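BILBO1_N domain-containing protein (Trypanosoma brucei equiperdum, PDB 7A1I) is of unknown function but carries an N-terminal ubiquitin-like domain related to that of BILBO1, a flagellar pocket collar scaffold, and probably takes part in protein-protein contacts. Local coordinates at residues A[17-22]-A[41-46]; A[30-35]-A[72-77]; A[61-66]-A[84-89]. One frame throughout, in Å; residues are numbered along the deposited sequence.

Interaction 1: A[17-22]-A[41-46]; sequences EKVNLR and TAFNNY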
loop_
_atom_site.group_PDB
_atom_site.type_symbol
_atom_site.label_atom_id
_atom_site.label_comp_id
_atom_site.label_asym_id
_atom_site.label_seq_id
_atom_site.Cartn_x
_atom_site.Cartn_y
_atom_site.Cartn_z
ATOM N N GLU A 17 0.083 5.946 -12.476
ATOM C CA GLU A 17 -1.115 5.155 -12.215
ATOM C C GLU A 17 -1.069 4.555 -10.813
ATOM O O GLU A 17 -0.002 4.226 -10.299
ATOM C CB GLU A 17 -1.262 4.040 -13.253
ATOM C CG GLU A 17 -1.426 4.540 -14.687
ATOM C CD GLU A 17 -1.483 3.398 -15.689
ATOM O OE1 GLU A 17 -2.222 2.421 -15.435
ATOM O OE2 GLU A 17 -0.773 3.469 -16.716
ATOM N N LYS A 18 -2.220 4.421 -10.172
ATOM C CA LYS A 18 -2.239 3.827 -8.834
ATOM C C LYS A 18 -2.385 2.310 -8.929
ATOM O O LYS A 18 -3.204 1.811 -9.708
ATOM C CB LYS A 18 -3.352 4.419 -7.967
ATOM C CG LYS A 18 -3.382 5.942 -7.972
ATOM C CD LYS A 18 -2.065 6.543 -7.506
ATOM C CE LYS A 18 -2.051 8.052 -7.754
ATOM N NZ LYS A 18 -0.809 8.719 -7.258
ATOM N N VAL A 19 -1.558 1.584 -8.174
ATOM C CA VAL A 19 -1.594 0.123 -8.125
ATOM C C VAL A 19 -1.942 -0.290 -6.698
ATOM O O VAL A 19 -1.337 0.208 -5.741
ATOM C CB VAL A 19 -0.252 -0.512 -8.529
ATOM C CG1 VAL A 19 -0.335 -2.041 -8.420
ATOM C CG2 VAL A 19 0.125 -0.110 -9.921
ATOM N N ASN A 20 -2.907 -1.200 -6.563
ATOM C CA ASN A 20 -3.446 -1.621 -5.277
ATOM C C ASN A 20 -3.304 -3.136 -5.152
ATOM O O ASN A 20 -3.649 -3.863 -6.086
ATOM C CB ASN A 20 -4.918 -1.196 -5.171
ATOM C CG ASN A 20 -5.426 -1.175 -3.744
ATOM O OD1 ASN A 20 -4.656 -1.197 -2.807
ATOM N ND2 ASN A 20 -6.741 -1.128 -3.587
ATOM N N LEU A 21 -2.772 -3.595 -4.009
ATOM C CA LEU A 21 -2.565 -5.004 -3.680
ATOM C C LEU A 21 -3.286 -5.378 -2.387
ATOM O O LEU A 21 -3.295 -4.608 -1.422
ATOM C CB LEU A 21 -1.074 -5.324 -3.484
ATOM C CG LEU A 21 -0.125 -4.957 -4.619
ATOM C CD1 LEU A 21 1.310 -5.301 -4.241
ATOM C CD2 LEU A 21 -0.534 -5.670 -5.892
ATOM N N ARG A 22 -3.850 -6.581 -2.340
ATOM C CA ARG A 22 -4.510 -7.083 -1.140
ATOM C C ARG A 22 -3.656 -8.171 -0.509
ATOM O O ARG A 22 -3.206 -9.089 -1.208
ATOM C CB ARG A 22 -5.905 -7.624 -1.463
ATOM C CG ARG A 22 -6.824 -7.709 -0.257
ATOM C CD ARG A 22 -6.708 -9.027 0.470
ATOM N NE ARG A 22 -7.085 -10.147 -0.381
ATOM C CZ ARG A 22 -8.325 -10.613 -0.473
ATOM N NH1 ARG A 22 -9.296 -10.052 0.238
ATOM N NH2 ARG A 22 -8.591 -11.641 -1.267
ATOM N N THR A 41 8.649 -5.889 -0.941
ATOM C CA THR A 41 8.964 -7.034 -1.800
ATOM C C THR A 41 7.999 -7.116 -2.983
ATOM O O THR A 41 8.423 -7.298 -4.138
ATOM C CB THR A 41 8.908 -8.335 -1.001
ATOM O OG1 THR A 41 9.848 -8.275 0.074
ATOM C CG2 THR A 41 9.277 -9.520 -1.901
ATOM N N ALA A 42 6.694 -6.984 -2.702
ATOM C CA ALA A 42 5.666 -7.155 -3.724
ATOM C C ALA A 42 5.753 -6.079 -4.792
ATOM O O ALA A 42 5.612 -6.373 -5.982
ATOM C CB ALA A 42 4.275 -7.153 -3.091
ATOM N N PHE A 43 5.976 -4.829 -4.398
ATOM C CA PHE A 43 6.018 -3.769 -5.393
ATOM C C PHE A 43 7.337 -3.751 -6.148
ATOM O O PHE A 43 7.359 -3.371 -7.325
ATOM C CB PHE A 43 5.758 -2.407 -4.752
ATOM C CG PHE A 43 4.316 -2.162 -4.437
ATOM C CD1 PHE A 43 3.934 -1.777 -3.155
ATOM C CD2 PHE A 43 3.345 -2.324 -5.409
ATOM C CE1 PHE A 43 2.601 -1.559 -2.854
ATOM C CE2 PHE A 43 2.013 -2.101 -5.120
ATOM C CZ PHE A 43 1.637 -1.722 -3.836
ATOM N N ASN A 44 8.441 -4.175 -5.532
ATOM C CA ASN A 44 9.643 -4.341 -6.335
ATOM C C ASN A 44 9.440 -5.409 -7.409
ATOM O O ASN A 44 9.834 -5.216 -8.564
ATOM C CB ASN A 44 10.832 -4.670 -5.444
ATOM C CG ASN A 44 11.552 -3.432 -4.965
ATOM O OD1 ASN A 44 12.221 -2.764 -5.743
ATOM N ND2 ASN A 44 11.426 -3.121 -3.665
ATOM N N ASN A 45 8.792 -6.527 -7.061
ATOM C CA ASN A 45 8.505 -7.531 -8.088
ATOM C C ASN A 45 7.512 -7.009 -9.122
ATOM O O ASN A 45 7.607 -7.338 -10.314
ATOM C CB ASN A 45 7.973 -8.812 -7.452
ATOM C CG ASN A 45 9.077 -9.668 -6.866
ATOM O OD1 ASN A 45 10.211 -9.637 -7.341
ATOM N ND2 ASN A 45 8.755 -10.422 -5.818
ATOM N N TYR A 46 6.540 -6.207 -8.690
ATOM C CA TYR A 46 5.609 -5.620 -9.648
ATOM C C TYR A 46 6.335 -4.707 -10.634
ATOM O O TYR A 46 6.211 -4.877 -11.855
ATOM C CB TYR A 46 4.507 -4.864 -8.902
ATOM C CG TYR A 46 3.449 -4.298 -9.826
ATOM C CD1 TYR A 46 3.479 -2.956 -10.214
ATOM C CD2 TYR A 46 2.431 -5.098 -10.316
ATOM C CE1 TYR A 46 2.512 -2.440 -11.087
ATOM C CE2 TYR A 46 1.461 -4.586 -11.177
ATOM C CZ TYR A 46 1.503 -3.251 -11.540
ATOM O OH TYR A 46 0.542 -2.749 -12.390
#

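Interaction 2: A[30-35]-A[72-77]; sequences PSVSRL and DRLERT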
loop_
_atom_site.group_PDB
_atom_site.type_symbol
_atom_site.label_atom_id
_atom_site.label_comp_id
_atom_site.label_asym_id
_atom_site.label_seq_id
_atom_site.Cartn_x
_atom_site.Cartn_y
_atom_site.Cartn_z
ATOM N N PRO A 30 -1.273 -8.359 10.794
ATOM C CA PRO A 30 0.123 -7.973 10.607
ATOM C C PRO A 30 0.521 -6.851 11.555
ATOM O O PRO A 30 -0.312 -6.121 12.096
ATOM C CB PRO A 30 0.159 -7.492 9.149
ATOM C CG PRO A 30 -1.208 -6.947 8.922
ATOM C CD PRO A 30 -2.166 -7.647 9.865
ATOM N N SER A 31 1.824 -6.723 11.727
ATOM C CA SER A 31 2.409 -5.546 12.341
ATOM C C SER A 31 2.798 -4.606 11.212
ATOM O O SER A 31 2.922 -5.010 10.046
ATOM C CB SER A 31 3.634 -5.904 13.186
ATOM O OG SER A 31 4.730 -6.182 12.318
ATOM N N VAL A 32 2.934 -3.325 11.544
ATOM C CA VAL A 32 3.188 -2.362 10.482
ATOM C C VAL A 32 4.487 -2.693 9.763
ATOM O O VAL A 32 4.550 -2.683 8.525
ATOM C CB VAL A 32 3.213 -0.931 11.037
ATOM C CG1 VAL A 32 3.540 0.017 9.907
ATOM C CG2 VAL A 32 1.874 -0.581 11.668
ATOM N N SER A 33 5.537 -3.019 10.514
ATOM C CA SER A 33 6.820 -3.267 9.868
ATOM C C SER A 33 6.752 -4.470 8.933
ATOM O O SER A 33 7.316 -4.439 7.829
ATOM C CB SER A 33 7.906 -3.463 10.910
ATOM O OG SER A 33 7.751 -4.727 11.521
ATOM N N ARG A 34 6.042 -5.524 9.349
ATOM C CA ARG A 34 5.861 -6.684 8.483
ATOM C C ARG A 34 5.094 -6.318 7.219
ATOM O O ARG A 34 5.462 -6.737 6.115
ATOM C CB ARG A 34 5.123 -7.788 9.239
ATOM C CG ARG A 34 5.223 -9.153 8.554
ATOM C CD ARG A 34 6.609 -9.770 8.748
ATOM N NE ARG A 34 6.858 -10.090 10.153
ATOM C CZ ARG A 34 8.030 -10.484 10.641
ATOM N NH1 ARG A 34 9.080 -10.610 9.840
ATOM N NH2 ARG A 34 8.152 -10.744 11.937
ATOM N N LEU A 35 4.005 -5.566 7.370
ATOM C CA LEU A 35 3.232 -5.119 6.218
ATOM C C LEU A 35 4.086 -4.298 5.257
ATOM O O LEU A 35 3.954 -4.417 4.024
ATOM C CB LEU A 35 2.026 -4.312 6.703
ATOM C CG LEU A 35 1.229 -3.657 5.576
ATOM C CD1 LEU A 35 0.473 -4.731 4.774
ATOM C CD2 LEU A 35 0.286 -2.645 6.182
ATOM N N ASP A 72 -4.510 9.143 7.773
ATOM C CA ASP A 72 -3.704 9.297 8.980
ATOM C C ASP A 72 -2.302 8.729 8.764
ATOM O O ASP A 72 -2.114 7.765 8.024
ATOM C CB ASP A 72 -4.364 8.584 10.162
ATOM C CG ASP A 72 -5.757 9.123 10.473
ATOM O OD1 ASP A 72 -6.058 10.284 10.099
ATOM O OD2 ASP A 72 -6.544 8.392 11.118
ATOM N N ARG A 73 -1.316 9.315 9.434
ATOM C CA ARG A 73 0.021 8.729 9.408
ATOM C C ARG A 73 -0.016 7.315 9.987
ATOM O O ARG A 73 -0.651 7.073 11.018
ATOM C CB ARG A 73 1.002 9.594 10.200
ATOM C CG ARG A 73 2.385 9.625 9.575
ATOM C CD ARG A 73 3.376 10.405 10.414
ATOM N NE ARG A 73 2.876 11.715 10.827
ATOM C CZ ARG A 73 3.059 12.837 10.138
ATOM N NH1 ARG A 73 3.727 12.809 8.990
ATOM N NH2 ARG A 73 2.574 13.985 10.599
ATOM N N LEU A 74 0.654 6.369 9.315
ATOM C CA LEU A 74 0.662 4.967 9.749
ATOM C C LEU A 74 1.878 4.738 10.640
ATOM O O LEU A 74 3.012 4.689 10.151
ATOM C CB LEU A 74 0.677 4.014 8.551
ATOM C CG LEU A 74 0.649 2.520 8.932
ATOM C CD1 LEU A 74 -0.538 2.182 9.840
ATOM C CD2 LEU A 74 0.646 1.632 7.682
ATOM N N GLU A 75 1.637 4.590 11.946
ATOM C CA GLU A 75 2.702 4.503 12.940
ATOM C C GLU A 75 2.545 3.309 13.881
ATOM O O GLU A 75 3.543 2.803 14.403
ATOM C CB GLU A 75 2.756 5.794 13.769
ATOM C CG GLU A 75 3.159 7.052 12.996
ATOM C CD GLU A 75 3.311 8.272 13.902
ATOM O OE1 GLU A 75 2.304 8.974 14.141
ATOM O OE2 GLU A 75 4.435 8.520 14.391
ATOM N N ARG A 76 1.315 2.878 14.149
ATOM C CA ARG A 76 1.052 1.838 15.130
ATOM C C ARG A 76 0.238 0.706 14.519
ATOM O O ARG A 76 -0.632 0.922 13.668
ATOM C CB ARG A 76 0.302 2.377 16.379
ATOM C CG ARG A 76 1.040 3.439 17.176
ATOM C CD ARG A 76 2.485 3.047 17.467
ATOM N NE ARG A 76 2.615 1.808 18.236
ATOM C CZ ARG A 76 2.673 1.747 19.564
ATOM N NH1 ARG A 76 2.587 2.850 20.305
ATOM N NH2 ARG A 76 2.800 0.567 20.160
ATOM N N THR A 77 0.518 -0.509 14.998
ATOM C CA THR A 77 -0.164 -1.697 14.495
ATOM C C THR A 77 -1.661 -1.656 14.796
ATOM O O THR A 77 -2.459 -2.223 14.038
ATOM C CB THR A 77 0.513 -2.947 15.083
ATOM O OG1 THR A 77 1.823 -3.068 14.507
ATOM C CG2 THR A 77 -0.271 -4.213 14.769
#

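Interaction 3: A[61-66]-A[84-89]; sequences AVVFND and SQVYLF. With NA (sodium ion), chain F.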
loop_
_atom_site.group_PDB
_atom_site.type_symbol
_atom_site.label_atom_id
_atom_site.label_comp_id
_atom_site.label_asym_id
_atom_site.label_seq_id
_atom_site.Cartn_x
_atom_site.Cartn_y
_atom_site.Cartn_z
ATOM N N ALA A 61 4.161 6.460 5.000
ATOM C CA ALA A 61 2.964 5.625 4.871
ATOM C C ALA A 61 1.743 6.263 5.533
ATOM O O ALA A 61 1.866 6.874 6.597
ATOM C CB ALA A 61 3.203 4.230 5.469
ATOM N N VAL A 62 0.560 6.114 4.913
ATOM C CA VAL A 62 -0.686 6.594 5.508
ATOM C C VAL A 62 -1.745 5.503 5.428
ATOM O O VAL A 62 -1.668 4.579 4.619
ATOM C CB VAL A 62 -1.218 7.894 4.848
ATOM C CG1 VAL A 62 -0.331 9.073 5.195
ATOM C CG2 VAL A 62 -1.369 7.715 3.325
ATOM N N VAL A 63 -2.749 5.611 6.293
ATOM C CA VAL A 63 -3.846 4.654 6.315
ATOM C C VAL A 63 -5.150 5.434 6.355
ATOM O O VAL A 63 -5.252 6.462 7.036
ATOM C CB VAL A 63 -3.738 3.651 7.486
ATOM C CG1 VAL A 63 -3.682 4.370 8.863
ATOM C CG2 VAL A 63 -4.887 2.643 7.446
ATOM N N PHE A 64 -6.134 4.976 5.586
ATOM C CA PHE A 64 -7.393 5.702 5.501
ATOM C C PHE A 64 -8.264 5.398 6.715
ATOM O O PHE A 64 -8.497 4.234 7.048
ATOM C CB PHE A 64 -8.143 5.368 4.213
ATOM C CG PHE A 64 -9.352 6.239 3.986
ATOM C CD1 PHE A 64 -10.634 5.722 4.092
ATOM C CD2 PHE A 64 -9.196 7.582 3.672
ATOM C CE1 PHE A 64 -11.745 6.532 3.876
ATOM C CE2 PHE A 64 -10.297 8.401 3.468
ATOM C CZ PHE A 64 -11.573 7.874 3.564
ATOM N N ASN A 65 -8.771 6.451 7.348
ATOM C CA ASN A 65 -9.600 6.357 8.540
ATOM C C ASN A 65 -11.046 6.525 8.095
ATOM O O ASN A 65 -11.418 7.571 7.555
ATOM C CB ASN A 65 -9.198 7.430 9.557
ATOM C CG ASN A 65 -9.795 7.203 10.946
ATOM O OD1 ASN A 65 -10.744 6.441 11.119
ATOM N ND2 ASN A 65 -9.218 7.855 11.944
ATOM N N ASP A 66 -11.851 5.490 8.326
ATOM C CA ASP A 66 -13.249 5.519 7.918
ATOM C C ASP A 66 -14.060 6.527 8.733
ATOM O O ASP A 66 -14.943 7.198 8.186
ATOM C CB ASP A 66 -13.851 4.122 8.078
ATOM C CG ASP A 66 -13.102 3.053 7.290
ATOM O OD1 ASP A 66 -12.465 3.383 6.262
ATOM O OD2 ASP A 66 -13.131 1.876 7.721
ATOM N N SER A 84 -8.577 -2.342 5.908
ATOM C CA SER A 84 -7.874 -1.072 5.856
ATOM C C SER A 84 -7.245 -0.857 4.484
ATOM O O SER A 84 -6.854 -1.803 3.792
ATOM C CB SER A 84 -6.800 -1.002 6.945
ATOM O OG SER A 84 -7.387 -0.779 8.221
ATOM N N GLN A 85 -7.164 0.412 4.084
ATOM C CA GLN A 85 -6.480 0.811 2.859
ATOM C C GLN A 85 -5.256 1.624 3.260
ATOM O O GLN A 85 -5.381 2.680 3.897
ATOM C CB GLN A 85 -7.383 1.628 1.924
ATOM C CG GLN A 85 -6.668 2.083 0.660
ATOM C CD GLN A 85 -6.404 0.924 -0.328
ATOM O OE1 GLN A 85 -7.336 0.259 -0.782
ATOM N NE2 GLN A 85 -5.138 0.673 -0.626
ATOM N N VAL A 86 -4.095 1.128 2.898
ATOM C CA VAL A 86 -2.826 1.804 3.118
ATOM C C VAL A 86 -2.350 2.422 1.815
ATOM O O VAL A 86 -2.605 1.888 0.719
ATOM C CB VAL A 86 -1.794 0.805 3.678
ATOM C CG1 VAL A 86 -0.396 1.416 3.705
ATOM C CG2 VAL A 86 -2.206 0.414 5.109
ATOM N N TYR A 87 -1.659 3.561 1.928
ATOM C CA TYR A 87 -0.995 4.184 0.788
ATOM C C TYR A 87 0.458 4.446 1.147
ATOM O O TYR A 87 0.744 5.030 2.199
ATOM C CB TYR A 87 -1.671 5.503 0.365
ATOM C CG TYR A 87 -1.181 6.007 -0.973
ATOM C CD1 TYR A 87 -0.210 7.011 -1.061
ATOM C CD2 TYR A 87 -1.702 5.492 -2.159
ATOM C CE1 TYR A 87 0.231 7.474 -2.307
ATOM C CE2 TYR A 87 -1.258 5.940 -3.402
ATOM C CZ TYR A 87 -0.296 6.916 -3.472
ATOM O OH TYR A 87 0.121 7.369 -4.709
ATOM N N LEU A 88 1.365 4.047 0.253
ATOM C CA LEU A 88 2.803 4.190 0.442
ATOM C C LEU A 88 3.338 5.286 -0.471
ATOM O O LEU A 88 3.134 5.239 -1.696
ATOM C CB LEU A 88 3.531 2.872 0.171
ATOM C CG LEU A 88 3.030 1.701 1.018
ATOM C CD1 LEU A 88 3.795 0.411 0.694
ATOM C CD2 LEU A 88 3.111 2.034 2.519
ATOM N N PHE A 89 3.955 6.297 0.129
ATOM C CA PHE A 89 4.681 7.311 -0.618
ATOM C C PHE A 89 6.090 6.815 -0.910
ATOM O O PHE A 89 6.663 6.027 -0.149
ATOM C CB PHE A 89 4.725 8.628 0.160
ATOM C CG PHE A 89 3.387 9.266 0.324
ATOM C CD1 PHE A 89 2.749 9.853 -0.768
ATOM C CD2 PHE A 89 2.750 9.277 1.563
ATOM C CE1 PHE A 89 1.506 10.436 -0.634
ATOM C CE2 PHE A 89 1.507 9.874 1.709
ATOM C CZ PHE A 89 0.878 10.454 0.598
HETATM NA NA NA F . -8.983 2.242 9.127
HETATM O O HOH W 1 -8.715 2.023 5.648
#

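Interaction 1: A[17-22]-A[41-46]
The ring of F43 carries methyl CD1 of L21 over one of its faces, and one face of the Y46 ring takes CG1 of V19. Both are CH-pi contacts of a ubiquitin-like (beta-grasp) domain, where helix 32-50 packs on the sheet that contains strand 17-25. L21 CD1 stands 3.8 Å from the F43 ring centroid but is displaced towards the rim, so its nearest ring atom is CE2, at 3.4 Å. The same methyl also reaches the helix itself, meeting A42 CB at 3.7 Å. One turn further along, V19 meets Y46 from the opposite direction, with CG1 4.0 Å from the ring centroid and 18° off its normal. Having CG anti to the backbone N (chi1 -176°) sends the Y46 ring towards the strand, where both methyls of V19 touch it. The F43 ring also reaches V19, with V19 CG1 4.1 Å from F43 CE2, and it touches T12 on strand 6-14. No hydrogen bond crosses the interface; CH-pi and apolar contacts dominate. N20 points away from the helix and donates from its amide to the backbone carbonyl of P101. At the Y46 ring, V19 CG2 comes to 3.5 Å from Y46 CE1 and to 3.6 Å from the phenolic Y46 OH.

Interaction 2: A[30-35]-A[72-77]
A first torsion of -69° in T77 sets OG1 beside its own backbone N and CG2 anti to it, a rotation that presents the hydroxyl to the start of helix 32-50 and the methyl to the P30 carbonyl. V32 has CG1 anti to its backbone N (chi1 178°), which directs CG1 to L74 and CG2 to the backbone of R76. The polar link is one hydrogen bond, donated by V32 N to T77 OG1 over 3.2 Å with an N-H...O angle of 151°. Beside it, T77 OG1 lies 3.3 Å from S31 CA, and T77 CG2 comes within 3.3 Å of P30 O. The apolar half is built by V32 and L74, which pass flank to flank, running opposite ways, V32 CG1 being 3.9 Å from L74 CG. V32 CG2 rests against the chain at R76 C, 3.5 Å away. L80 covers both V32 and L74, while Q79 holds the loop that follows strand 70-73, its side chain bonding R73 O, E75 N and R76 N. Within the helix start, S31 OG accepts a weak bond from R34 N at 3.3 Å. Two hydroxyls therefore serve the first-turn amides, one from within and one from the loop after strand 70-73: an N-cap at S31, supplemented from outside by T77, at the head of the helix of the beta-grasp fold.

Interaction 3: A[61-66]-A[84-89]
V62 and Y87 leave adjacent antiparallel strands on the same face of the sheet. The CB of V62 lies against the D72 carbonyl of the next strand. From there CG1 goes to the F89 ring, 4.0 Å from CE2; with chi1 -70° it lies anti to the carbonyl carbon, which leaves CG2 between the backbone N and that carbon, 3.6 Å from Y87 O and 3.7 Å from Y87 CB. CG2 touches F89 CE2 as well, so both methyls of the valine lie against F89 at CE2, while CG2 also rests on the CB and carbonyl of Y87. The two aromatic rings are also fitted to each other: F89 CD1 is in plane at the edge of the Y87 ring, and Y87 CD1 lies over a face of F89.

V62 and Y87 form a hydrogen-bonded pair, closed by V62 N to Y87 O and by Y87 N to V62 O, each 2.9 Å and almost straight. The bond from F64 N to Q85 O, 2.9 Å long, continues the ladder. Beyond it a water spans the strands, donating to F64 O and accepting from Q85 N, and F64 O is also bound to a sodium ion at 2.9 Å. The Q85 amide reaches V86 O and N20 OD1 through NE2.

V62, F64, Y87 and F89 pack against apolar side chains of another protein chain. A61, V63, V86 and L88 occupy the other face, where A61 CB meets L88 CD2 at 3.7 Å. L35 and L36 of helix 32-50 cover V86 and L88, and strands 6-14 and 70-73 flank the pair.

In the fold
From the N terminus, strand 17-25 leads into helix 32-50, and interaction 1 closes that loop when residues 41-46 fold back on residues 17-22. Interaction 2 opens at residues 30-35, inside this loop, and closes only at residues 72-77, so the two cross. Interaction 3 begins after interaction 1 has closed, putting these two in series, yet it opens before interaction 2 ends and so crosses it too. Helix 32-50 is thereby tied to strand 17-25 and to the loop after strand 70-73, with contact centres about 17 Å apart. Interaction 3 joins neighbouring strands of the sheet, linked to interaction 1 through N20 with Q85 and K18 with Y87, and to interaction 2 through D72.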